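Local structure of Dot/Icm T4SS effector (Legionella pneumophila, 6VVC) at residues E46-R51 and M58-M63; K168-K173 and L206-E211; T286-Y291 and D305-I310. The protein probably transfers phosphate from a nucleotide as an effector kinase delivered into host cells by the Dot/Icm secretion system, and is activated by host inositol hexakisphosphate. One frame throughout, in Å; residues are numbered along the deposited sequence.

Interaction 1. Residues E46-R51 and M58-M63; sequences EVYAVR and MDYVLM
Y48 and L62 face each other as a non-hydrogen-bonded pair of the antiparallel hairpin formed by strands 46-53 and 56-65. From Y48 CB, 3.7 Å from V61 O, the side chain reaches across the neighbouring strand toward L62. CG stands beside the backbone N (chi1 -64°), which lays the ring across L62. Y48 CE2 lies 3.6 Å from L62 CB, and L62 CG sits over the ring face in a CH-pi contact. Y48 OH ends 3.4 Å from L62 CD1 and makes a weak hydrogen bond to K16 NZ. The same leucine methyl touches E46 OE2. Y48 CD2 lies 3.8 Å from Y60 CD1, the rings of Y48 and Y60 meeting obliquely with planes at 72°. The other face carries A49, whose CB meets V61 CG1 and M63 SD. A49 and V61 form a hydrogen-bonded pair, A49 N to V61 O and V61 N to A49 O both at 3.0 Å. Farther along, a water links R51 NH1 to D59 OD2; R51 also forms salt bridges with E126 and E37. Backbone bonds thus fix the register, apolar side chains pack on both faces, and R51 and D59 tie their end of the hairpin to helix 114-133 through E126 and K132.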
loop_
_atom_site.group_PDB
_atom_site.type_symbol
_atom_site.label_atom_id
_atom_site.label_comp_id
_atom_site.label_asym_id
_atom_site.label_seq_id
_atom_site.Cartn_x
_atom_site.Cartn_y
_atom_site.Cartn_z
ATOM N N GLU A 46 -1.714 -18.915 -6.020
ATOM C CA GLU A 46 -1.790 -17.682 -5.247
ATOM C C GLU A 46 -1.337 -17.964 -3.822
ATOM O O GLU A 46 -1.618 -19.034 -3.274
ATOM C CB GLU A 46 -3.213 -17.117 -5.264
ATOM C CG GLU A 46 -3.608 -16.541 -6.618
ATOM C CD GLU A 46 -5.062 -16.118 -6.680
ATOM O OE1 GLU A 46 -5.929 -16.878 -6.198
ATOM O OE2 GLU A 46 -5.339 -15.019 -7.206
ATOM N N VAL A 47 -0.627 -17.007 -3.227
ATOM C CA VAL A 47 0.009 -17.187 -1.926
ATOM C C VAL A 47 -0.776 -16.400 -0.885
ATOM O O VAL A 47 -1.010 -15.196 -1.047
ATOM C CB VAL A 47 1.487 -16.759 -1.960
ATOM C CG1 VAL A 47 2.111 -16.862 -0.575
ATOM C CG2 VAL A 47 2.253 -17.626 -2.950
ATOM N N TYR A 48 -1.171 -17.088 0.186
ATOM C CA TYR A 48 -2.036 -16.550 1.220
ATOM C C TYR A 48 -1.344 -16.615 2.576
ATOM O O TYR A 48 -0.560 -17.529 2.847
ATOM C CB TYR A 48 -3.353 -17.345 1.323
ATOM C CG TYR A 48 -4.259 -17.314 0.111
ATOM C CD1 TYR A 48 -4.018 -18.126 -0.986
ATOM C CD2 TYR A 48 -5.384 -16.499 0.084
ATOM C CE1 TYR A 48 -4.855 -18.111 -2.087
ATOM C CE2 TYR A 48 -6.226 -16.477 -1.010
ATOM C CZ TYR A 48 -5.959 -17.286 -2.093
ATOM O OH TYR A 48 -6.799 -17.264 -3.184
ATOM N N ALA A 49 -1.653 -15.648 3.435
ATOM C CA ALA A 49 -1.360 -15.747 4.860
ATOM C C ALA A 49 -2.647 -16.115 5.587
ATOM O O ALA A 49 -3.699 -15.521 5.328
ATOM C CB ALA A 49 -0.795 -14.440 5.412
ATOM N N VAL A 50 -2.564 -17.096 6.482
ATOM C CA VAL A 50 -3.709 -17.552 7.262
ATOM C C VAL A 50 -3.400 -17.342 8.735
ATOM O O VAL A 50 -2.357 -17.789 9.226
ATOM C CB VAL A 50 -4.043 -19.030 6.991
ATOM C CG1 VAL A 50 -5.212 -19.474 7.868
ATOM C CG2 VAL A 50 -4.363 -19.245 5.523
ATOM N N ARG A 51 -4.308 -16.673 9.436
ATOM C CA ARG A 51 -4.185 -16.465 10.871
ATOM C C ARG A 51 -4.844 -17.612 11.623
ATOM O O ARG A 51 -5.950 -18.042 11.281
ATOM C CB ARG A 51 -4.824 -15.135 11.268
ATOM C CG ARG A 51 -4.965 -14.937 12.762
ATOM C CD ARG A 51 -5.513 -13.557 13.089
ATOM N NE ARG A 51 -4.493 -12.731 13.728
ATOM C CZ ARG A 51 -4.080 -11.543 13.294
ATOM N NH1 ARG A 51 -4.603 -10.982 12.210
ATOM N NH2 ARG A 51 -3.139 -10.902 13.968
ATOM N N MET A 58 -8.534 -18.797 11.295
ATOM C CA MET A 58 -9.432 -17.707 11.655
ATOM C C MET A 58 -9.753 -16.788 10.490
ATOM O O MET A 58 -10.887 -16.311 10.373
ATOM C CB MET A 58 -8.809 -16.875 12.781
ATOM C CG MET A 58 -8.544 -17.664 14.041
ATOM S SD MET A 58 -10.074 -18.106 14.879
ATOM C CE MET A 58 -9.633 -19.700 15.551
ATOM N N ASP A 59 -8.780 -16.531 9.628
ATOM C CA ASP A 59 -8.885 -15.486 8.622
ATOM C C ASP A 59 -7.745 -15.688 7.640
ATOM O O ASP A 59 -6.733 -16.315 7.966
ATOM C CB ASP A 59 -8.819 -14.101 9.269
ATOM C CG ASP A 59 -9.302 -13.006 8.354
ATOM O OD1 ASP A 59 -9.888 -13.319 7.294
ATOM O OD2 ASP A 59 -9.097 -11.824 8.704
ATOM N N TYR A 60 -7.916 -15.154 6.431
ATOM C CA TYR A 60 -6.884 -15.254 5.410
ATOM C C TYR A 60 -6.830 -13.963 4.607
ATOM O O TYR A 60 -7.792 -13.194 4.561
ATOM C CB TYR A 60 -7.118 -16.446 4.464
ATOM C CG TYR A 60 -8.364 -16.339 3.613
ATOM C CD1 TYR A 60 -8.338 -15.690 2.385
ATOM C CD2 TYR A 60 -9.564 -16.896 4.032
ATOM C CE1 TYR A 60 -9.473 -15.591 1.605
ATOM C CE2 TYR A 60 -10.704 -16.804 3.257
ATOM C CZ TYR A 60 -10.651 -16.150 2.044
ATOM O OH TYR A 60 -11.783 -16.055 1.269
ATOM N N VAL A 61 -5.680 -13.734 3.979
ATOM C CA VAL A 61 -5.491 -12.615 3.065
ATOM C C VAL A 61 -4.600 -13.074 1.920
ATOM O O VAL A 61 -3.584 -13.746 2.134
ATOM C CB VAL A 61 -4.892 -11.382 3.775
ATOM C CG1 VAL A 61 -3.564 -11.726 4.434
ATOM C CG2 VAL A 61 -4.727 -10.235 2.786
ATOM N N LEU A 62 -4.987 -12.713 0.701
ATOM C CA LEU A 62 -4.252 -13.077 -0.502
ATOM C C LEU A 62 -3.149 -12.051 -0.731
ATOM O O LEU A 62 -3.430 -10.861 -0.909
ATOM C CB LEU A 62 -5.206 -13.141 -1.692
ATOM C CG LEU A 62 -4.713 -13.767 -2.997
ATOM C CD1 LEU A 62 -5.904 -14.018 -3.913
ATOM C CD2 LEU A 62 -3.687 -12.881 -3.680
ATOM N N MET A 63 -1.898 -12.507 -0.731
ATOM C CA MET A 63 -0.756 -11.601 -0.787
ATOM C C MET A 63 -0.227 -11.397 -2.200
ATOM O O MET A 63 -0.016 -10.253 -2.617
ATOM C CB MET A 63 0.359 -12.114 0.135
ATOM C CG MET A 63 -0.047 -12.157 1.602
ATOM S SD MET A 63 1.315 -12.519 2.726
ATOM C CE MET A 63 1.847 -14.117 2.116
HETATM O O HOH W 1 -7.674 -11.430 11.127
#

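Interaction 2. Residues K168-K173 and L206-E211; sequences KIDQPK and LIATEE. With EDO (1,2-ethanediol), chain F.
The start of helix 167-186 meets the turn of the small hairpin formed by strands 206-208 and 213-215, elements that probably belong to the C-terminal lobe of the kinase fold, and K173 carries most of this contact. Its aliphatic chain lies against the turn's backbone: K173 CD comes within 3.4 Å of E211 O, and CG is next nearest to the same oxygen. CG stands anti to the carbonyl carbon (chi1 -76°), and a bend at chi3 (-76°) turns the end of the chain back toward D170. K173 NZ forms a long salt bridge of 3.4 Å with D170 OD1, one helical turn earlier, while E210 O lies 3.9 Å from K173 NZ, where an electrostatic attraction is likely but no bond is made. D170 also comes near the strand, its OD2 4.3 Å from A208 CB, and this oxygen accepts a hydrogen bond from the backbone N of N166 just before the helix. The carboxylate is therefore held through both oxygens. On the hairpin side, T209 OG1 accepts from E211 N at 3.2 Å, forming an ST turn that shapes the backbone over which K173 lies. On another side of the helix, Q171 NE2 makes a weak hydrogen bond to an ethanediol probably from the crystallisation liquor, also hydrogen-bonded to Y248 OH. Beyond the contact, K173 packs on V213 of strand 213-215, A208 is joined by a backbone bond to I163 ahead of the helix, and I207 pairs with K214, so the helix start sits beside a hairpin already tied to its own lead-in.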
loop_
_atom_site.group_PDB
_atom_site.type_symbol
_atom_site.label_atom_id
_atom_site.label_comp_id
_atom_site.label_asym_id
_atom_site.label_seq_id
_atom_site.Cartn_x
_atom_site.Cartn_y
_atom_site.Cartn_z
ATOM N N LYS A 168 -6.185 9.521 -19.088
ATOM C CA LYS A 168 -7.560 9.711 -19.539
ATOM C C LYS A 168 -8.401 8.468 -19.274
ATOM O O LYS A 168 -9.495 8.555 -18.704
ATOM C CB LYS A 168 -7.588 10.085 -21.025
ATOM C CG LYS A 168 -6.991 9.046 -21.965
ATOM C CD LYS A 168 -7.108 9.458 -23.430
ATOM C CE LYS A 168 -8.547 9.387 -23.927
ATOM N NZ LYS A 168 -8.656 9.685 -25.384
ATOM N N ILE A 169 -7.897 7.295 -19.661
ATOM C CA ILE A 169 -8.682 6.072 -19.545
ATOM C C ILE A 169 -8.917 5.718 -18.080
ATOM O O ILE A 169 -10.050 5.442 -17.667
ATOM C CB ILE A 169 -7.986 4.920 -20.295
ATOM C CG1 ILE A 169 -7.948 5.208 -21.799
ATOM C CG2 ILE A 169 -8.690 3.599 -20.014
ATOM C CD1 ILE A 169 -7.084 4.248 -22.595
ATOM N N ASP A 170 -7.857 5.727 -17.274
ATOM C CA ASP A 170 -7.881 5.135 -15.944
ATOM C C ASP A 170 -8.152 6.132 -14.823
ATOM O O ASP A 170 -7.953 5.785 -13.654
ATOM C CB ASP A 170 -6.550 4.430 -15.665
ATOM C CG ASP A 170 -6.294 3.268 -16.601
ATOM O OD1 ASP A 170 -7.236 2.490 -16.859
ATOM O OD2 ASP A 170 -5.148 3.131 -17.078
ATOM N N GLN A 171 -8.606 7.348 -15.128
ATOM C CA GLN A 171 -8.666 8.361 -14.077
ATOM C C GLN A 171 -9.500 7.927 -12.875
ATOM O O GLN A 171 -9.056 8.164 -11.738
ATOM C CB GLN A 171 -9.190 9.696 -14.623
ATOM C CG GLN A 171 -9.314 10.753 -13.518
ATOM C CD GLN A 171 -9.365 12.181 -14.031
ATOM O OE1 GLN A 171 -9.428 12.425 -15.236
ATOM N NE2 GLN A 171 -9.334 13.137 -13.108
ATOM N N PRO A 172 -10.680 7.316 -13.031
ATOM C CA PRO A 172 -11.405 6.852 -11.834
ATOM C C PRO A 172 -10.613 5.863 -10.997
ATOM O O PRO A 172 -10.641 5.942 -9.762
ATOM C CB PRO A 172 -12.675 6.216 -12.418
ATOM C CG PRO A 172 -12.865 6.891 -13.726
ATOM C CD PRO A 172 -11.486 7.164 -14.256
ATOM N N LYS A 173 -9.906 4.926 -11.635
ATOM C CA LYS A 173 -9.096 3.975 -10.881
ATOM C C LYS A 173 -7.887 4.648 -10.249
ATOM O O LYS A 173 -7.461 4.258 -9.156
ATOM C CB LYS A 173 -8.647 2.832 -11.791
ATOM C CG LYS A 173 -9.736 1.813 -12.088
ATOM C CD LYS A 173 -9.291 0.785 -13.122
ATOM C CE LYS A 173 -9.292 1.363 -14.531
ATOM N NZ LYS A 173 -9.479 0.305 -15.565
ATOM N N LEU A 206 3.640 2.078 -10.435
ATOM C CA LEU A 206 2.187 2.070 -10.518
ATOM C C LEU A 206 1.799 1.284 -11.761
ATOM O O LEU A 206 2.384 1.487 -12.830
ATOM C CB LEU A 206 1.611 3.481 -10.610
ATOM C CG LEU A 206 1.844 4.430 -9.441
ATOM C CD1 LEU A 206 1.322 5.808 -9.812
ATOM C CD2 LEU A 206 1.169 3.911 -8.185
ATOM N N ILE A 207 0.821 0.392 -11.627
ATOM C CA ILE A 207 0.311 -0.375 -12.754
ATOM C C ILE A 207 -1.194 -0.539 -12.600
ATOM O O ILE A 207 -1.769 -0.290 -11.538
ATOM C CB ILE A 207 0.995 -1.753 -12.902
ATOM C CG1 ILE A 207 1.118 -2.474 -11.556
ATOM C CG2 ILE A 207 2.366 -1.588 -13.531
ATOM C CD1 ILE A 207 -0.144 -3.178 -11.107
ATOM N N ALA A 208 -1.831 -0.949 -13.692
ATOM C CA ALA A 208 -3.266 -1.175 -13.731
ATOM C C ALA A 208 -3.544 -2.602 -14.165
ATOM O O ALA A 208 -2.955 -3.090 -15.136
ATOM C CB ALA A 208 -3.958 -0.201 -14.690
ATOM N N THR A 209 -4.422 -3.270 -13.432
ATOM C CA THR A 209 -5.091 -4.458 -13.927
ATOM C C THR A 209 -6.391 -3.997 -14.584
ATOM O O THR A 209 -6.642 -2.798 -14.735
ATOM C CB THR A 209 -5.326 -5.455 -12.799
ATOM O OG1 THR A 209 -6.343 -4.957 -11.921
ATOM C CG2 THR A 209 -4.045 -5.668 -12.008
ATOM N N GLU A 210 -7.241 -4.938 -14.979
ATOM C CA GLU A 210 -8.524 -4.552 -15.548
ATOM C C GLU A 210 -9.507 -4.081 -14.486
ATOM O O GLU A 210 -10.504 -3.436 -14.831
ATOM C CB GLU A 210 -9.109 -5.718 -16.344
ATOM C CG GLU A 210 -8.294 -6.044 -17.588
ATOM C CD GLU A 210 -8.870 -7.189 -18.395
ATOM O OE1 GLU A 210 -9.816 -7.848 -17.914
ATOM O OE2 GLU A 210 -8.373 -7.430 -19.516
ATOM N N GLU A 211 -9.243 -4.361 -13.212
ATOM C CA GLU A 211 -10.116 -3.915 -12.137
ATOM C C GLU A 211 -9.657 -2.614 -11.492
ATOM O O GLU A 211 -10.489 -1.758 -11.177
ATOM C CB GLU A 211 -10.224 -4.990 -11.047
ATOM C CG GLU A 211 -10.419 -6.401 -11.562
ATOM C CD GLU A 211 -9.111 -7.161 -11.694
ATOM O OE1 GLU A 211 -8.249 -7.031 -10.796
ATOM O OE2 GLU A 211 -8.942 -7.886 -12.696
HETATM C C1 EDO F . -7.214 17.455 -11.011
HETATM O O1 EDO F . -8.019 17.222 -9.849
HETATM C C2 EDO F . -7.503 16.390 -12.062
HETATM O O2 EDO F . -8.885 16.447 -12.433
#

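Interaction 3. Residues T286-Y291 and D305-I310; sequences TLLRFY and DLHETI
L288 projects from helix 284-292 into the side of helix 300-311, making a helix-helix packing contact near the C-terminus of the chain. Both of its methyls take part. L288 CD1 meets I310 CD1 tip to tip at 3.8 Å and lies 4.0 Å from L306 CB, while L288 CD2 rests 4.0 Å from NE2 of the H307 imidazole, which it approaches obliquely. L287 adds a second point, its CD2 reaching L306 CD1 at 3.9 Å as the two side chains cross nearly at right angles. The contact is mostly apolar, with the H307 ring at its rim, and with segment axes 11.5 Å apart at closest approach, 126° between their directions, the helices meet through side-chain ends and not through their backbones. Around this first shell, H307 is oriented by a hydrogen bond between H307 NE2 and H292 NE2, at the end of helix 284-292, so a polar link flanks the leucine contact. L287 also touches W244 and L245 of helix 243-251 and I296 in the loop between the two helices. L306 has CG beside its backbone N (chi1 -69°), from where L306 CD1 comes within 4.1 Å of L288 CD2 as well as touching L287.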
loop_
_atom_site.group_PDB
_atom_site.type_symbol
_atom_site.label_atom_id
_atom_site.label_comp_id
_atom_site.label_asym_id
_atom_site.label_seq_id
_atom_site.Cartn_x
_atom_site.Cartn_y
_atom_site.Cartn_z
ATOM N N THR A 286 -5.075 24.083 5.680
ATOM C CA THR A 286 -3.998 24.606 4.849
ATOM C C THR A 286 -3.941 23.877 3.512
ATOM O O THR A 286 -3.753 24.505 2.464
ATOM C CB THR A 286 -2.659 24.488 5.576
ATOM O OG1 THR A 286 -2.728 25.180 6.829
ATOM C CG2 THR A 286 -1.545 25.089 4.733
ATOM N N LEU A 287 -4.096 22.550 3.534
ATOM C CA LEU A 287 -4.176 21.785 2.295
ATOM C C LEU A 287 -5.212 22.386 1.355
ATOM O O LEU A 287 -4.950 22.589 0.164
ATOM C CB LEU A 287 -4.520 20.328 2.607
ATOM C CG LEU A 287 -4.607 19.365 1.421
ATOM C CD1 LEU A 287 -3.219 19.027 0.904
ATOM C CD2 LEU A 287 -5.364 18.101 1.809
ATOM N N LEU A 288 -6.403 22.683 1.882
ATOM C CA LEU A 288 -7.478 23.207 1.048
ATOM C C LEU A 288 -7.188 24.622 0.563
ATOM O O LEU A 288 -7.642 25.004 -0.522
ATOM C CB LEU A 288 -8.796 23.175 1.819
ATOM C CG LEU A 288 -9.434 21.796 1.981
ATOM C CD1 LEU A 288 -10.660 21.883 2.872
ATOM C CD2 LEU A 288 -9.796 21.219 0.621
ATOM N N ARG A 289 -6.452 25.416 1.342
ATOM C CA ARG A 289 -6.139 26.770 0.898
ATOM C C ARG A 289 -5.192 26.747 -0.295
ATOM O O ARG A 289 -5.388 27.492 -1.262
ATOM C CB ARG A 289 -5.545 27.582 2.046
ATOM C CG ARG A 289 -5.891 29.062 1.976
ATOM C CD ARG A 289 -5.349 29.824 3.174
ATOM N NE ARG A 289 -5.816 29.253 4.437
ATOM C CZ ARG A 289 -6.792 29.757 5.191
ATOM N NH1 ARG A 289 -7.430 30.867 4.834
ATOM N NH2 ARG A 289 -7.130 29.144 6.318
ATOM N N PHE A 290 -4.161 25.899 -0.247
ATOM C CA PHE A 290 -3.313 25.701 -1.418
ATOM C C PHE A 290 -4.138 25.221 -2.605
ATOM O O PHE A 290 -3.955 25.689 -3.735
ATOM C CB PHE A 290 -2.206 24.693 -1.099
ATOM C CG PHE A 290 -1.054 25.272 -0.322
ATOM C CD1 PHE A 290 -0.193 26.176 -0.918
ATOM C CD2 PHE A 290 -0.822 24.900 0.990
ATOM C CE1 PHE A 290 0.873 26.711 -0.216
ATOM C CE2 PHE A 290 0.245 25.432 1.699
ATOM C CZ PHE A 290 1.092 26.337 1.092
ATOM N N TYR A 291 -5.058 24.289 -2.356
ATOM C CA TYR A 291 -5.927 23.760 -3.403
ATOM C C TYR A 291 -6.748 24.865 -4.057
ATOM O O TYR A 291 -6.785 24.981 -5.289
ATOM C CB TYR A 291 -6.824 22.682 -2.784
ATOM C CG TYR A 291 -7.997 22.197 -3.612
ATOM C CD1 TYR A 291 -7.809 21.445 -4.766
ATOM C CD2 TYR A 291 -9.300 22.448 -3.203
ATOM C CE1 TYR A 291 -8.889 20.987 -5.507
ATOM C CE2 TYR A 291 -10.383 21.997 -3.933
ATOM C CZ TYR A 291 -10.175 21.267 -5.082
ATOM O OH TYR A 291 -11.256 20.818 -5.806
ATOM N N ASP A 305 -15.093 15.410 0.485
ATOM C CA ASP A 305 -15.230 14.908 1.849
ATOM C C ASP A 305 -14.660 15.884 2.872
ATOM O O ASP A 305 -15.240 16.067 3.948
ATOM C CB ASP A 305 -14.554 13.542 1.972
ATOM C CG ASP A 305 -15.316 12.450 1.242
ATOM O OD1 ASP A 305 -16.500 12.669 0.910
ATOM O OD2 ASP A 305 -14.738 11.368 1.008
ATOM N N LEU A 306 -13.524 16.515 2.564
ATOM C CA LEU A 306 -12.968 17.499 3.489
ATOM C C LEU A 306 -13.929 18.664 3.687
ATOM O O LEU A 306 -14.126 19.132 4.813
ATOM C CB LEU A 306 -11.615 18.002 2.984
ATOM C CG LEU A 306 -10.471 16.987 3.021
ATOM C CD1 LEU A 306 -9.186 17.590 2.473
ATOM C CD2 LEU A 306 -10.256 16.476 4.439
ATOM N N HIS A 307 -14.542 19.140 2.601
ATOM C CA HIS A 307 -15.503 20.230 2.719
ATOM C C HIS A 307 -16.723 19.810 3.526
ATOM O O HIS A 307 -17.204 20.570 4.374
ATOM C CB HIS A 307 -15.923 20.709 1.335
ATOM C CG HIS A 307 -14.987 21.711 0.745
ATOM N ND1 HIS A 307 -15.277 23.057 0.689
ATOM C CD2 HIS A 307 -13.756 21.565 0.200
ATOM C CE1 HIS A 307 -14.267 23.697 0.127
ATOM N NE2 HIS A 307 -13.332 22.815 -0.178
ATOM N N GLU A 308 -17.247 18.610 3.271
ATOM C CA GLU A 308 -18.432 18.177 4.003
ATOM C C GLU A 308 -18.133 17.988 5.485
ATOM O O GLU A 308 -19.007 18.227 6.326
ATOM C CB GLU A 308 -18.990 16.889 3.400
ATOM C CG GLU A 308 -20.315 16.469 4.015
ATOM C CD GLU A 308 -21.003 15.366 3.237
ATOM O OE1 GLU A 308 -20.486 14.975 2.170
ATOM O OE2 GLU A 308 -22.065 14.894 3.694
ATOM N N THR A 309 -16.912 17.572 5.824
ATOM C CA THR A 309 -16.540 17.439 7.229
ATOM C C THR A 309 -16.460 18.805 7.904
ATOM O O THR A 309 -17.020 19.008 8.988
ATOM C CB THR A 309 -15.204 16.701 7.353
ATOM O OG1 THR A 309 -15.379 15.322 7.000
ATOM C CG2 THR A 309 -14.661 16.801 8.776
ATOM N N ILE A 310 -15.763 19.756 7.276
ATOM C CA ILE A 310 -15.647 21.092 7.854
ATOM C C ILE A 310 -17.010 21.763 7.927
ATOM O O ILE A 310 -17.274 22.553 8.844
ATOM C CB ILE A 310 -14.643 21.936 7.044
ATOM C CG1 ILE A 310 -13.224 21.393 7.238
ATOM C CG2 ILE A 310 -14.724 23.401 7.454
ATOM C CD1 ILE A 310 -12.194 22.007 6.308
#

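In the fold
The three contacts follow one another along the chain without touching, and no two share a secondary-structure element. Interaction 1 is the most extensive, a continuous strand pair with buried side chains as well as a charged end facing helix 114-133. Interaction 2, about 25 Å from it between centres, is slight: a lysine chain laid over backbone carbonyls, partly open to solvent, with its charge pairing inside the helix. Interaction 3, centred about 37 Å from interaction 1 across the middle of the chain, is carried by leucine and isoleucine methyls between two helices near the C-terminus. Backbone hydrogen bonding thus dominates the sheet, a single long side chain the helix-hairpin contact, and apolar packing the helix pair.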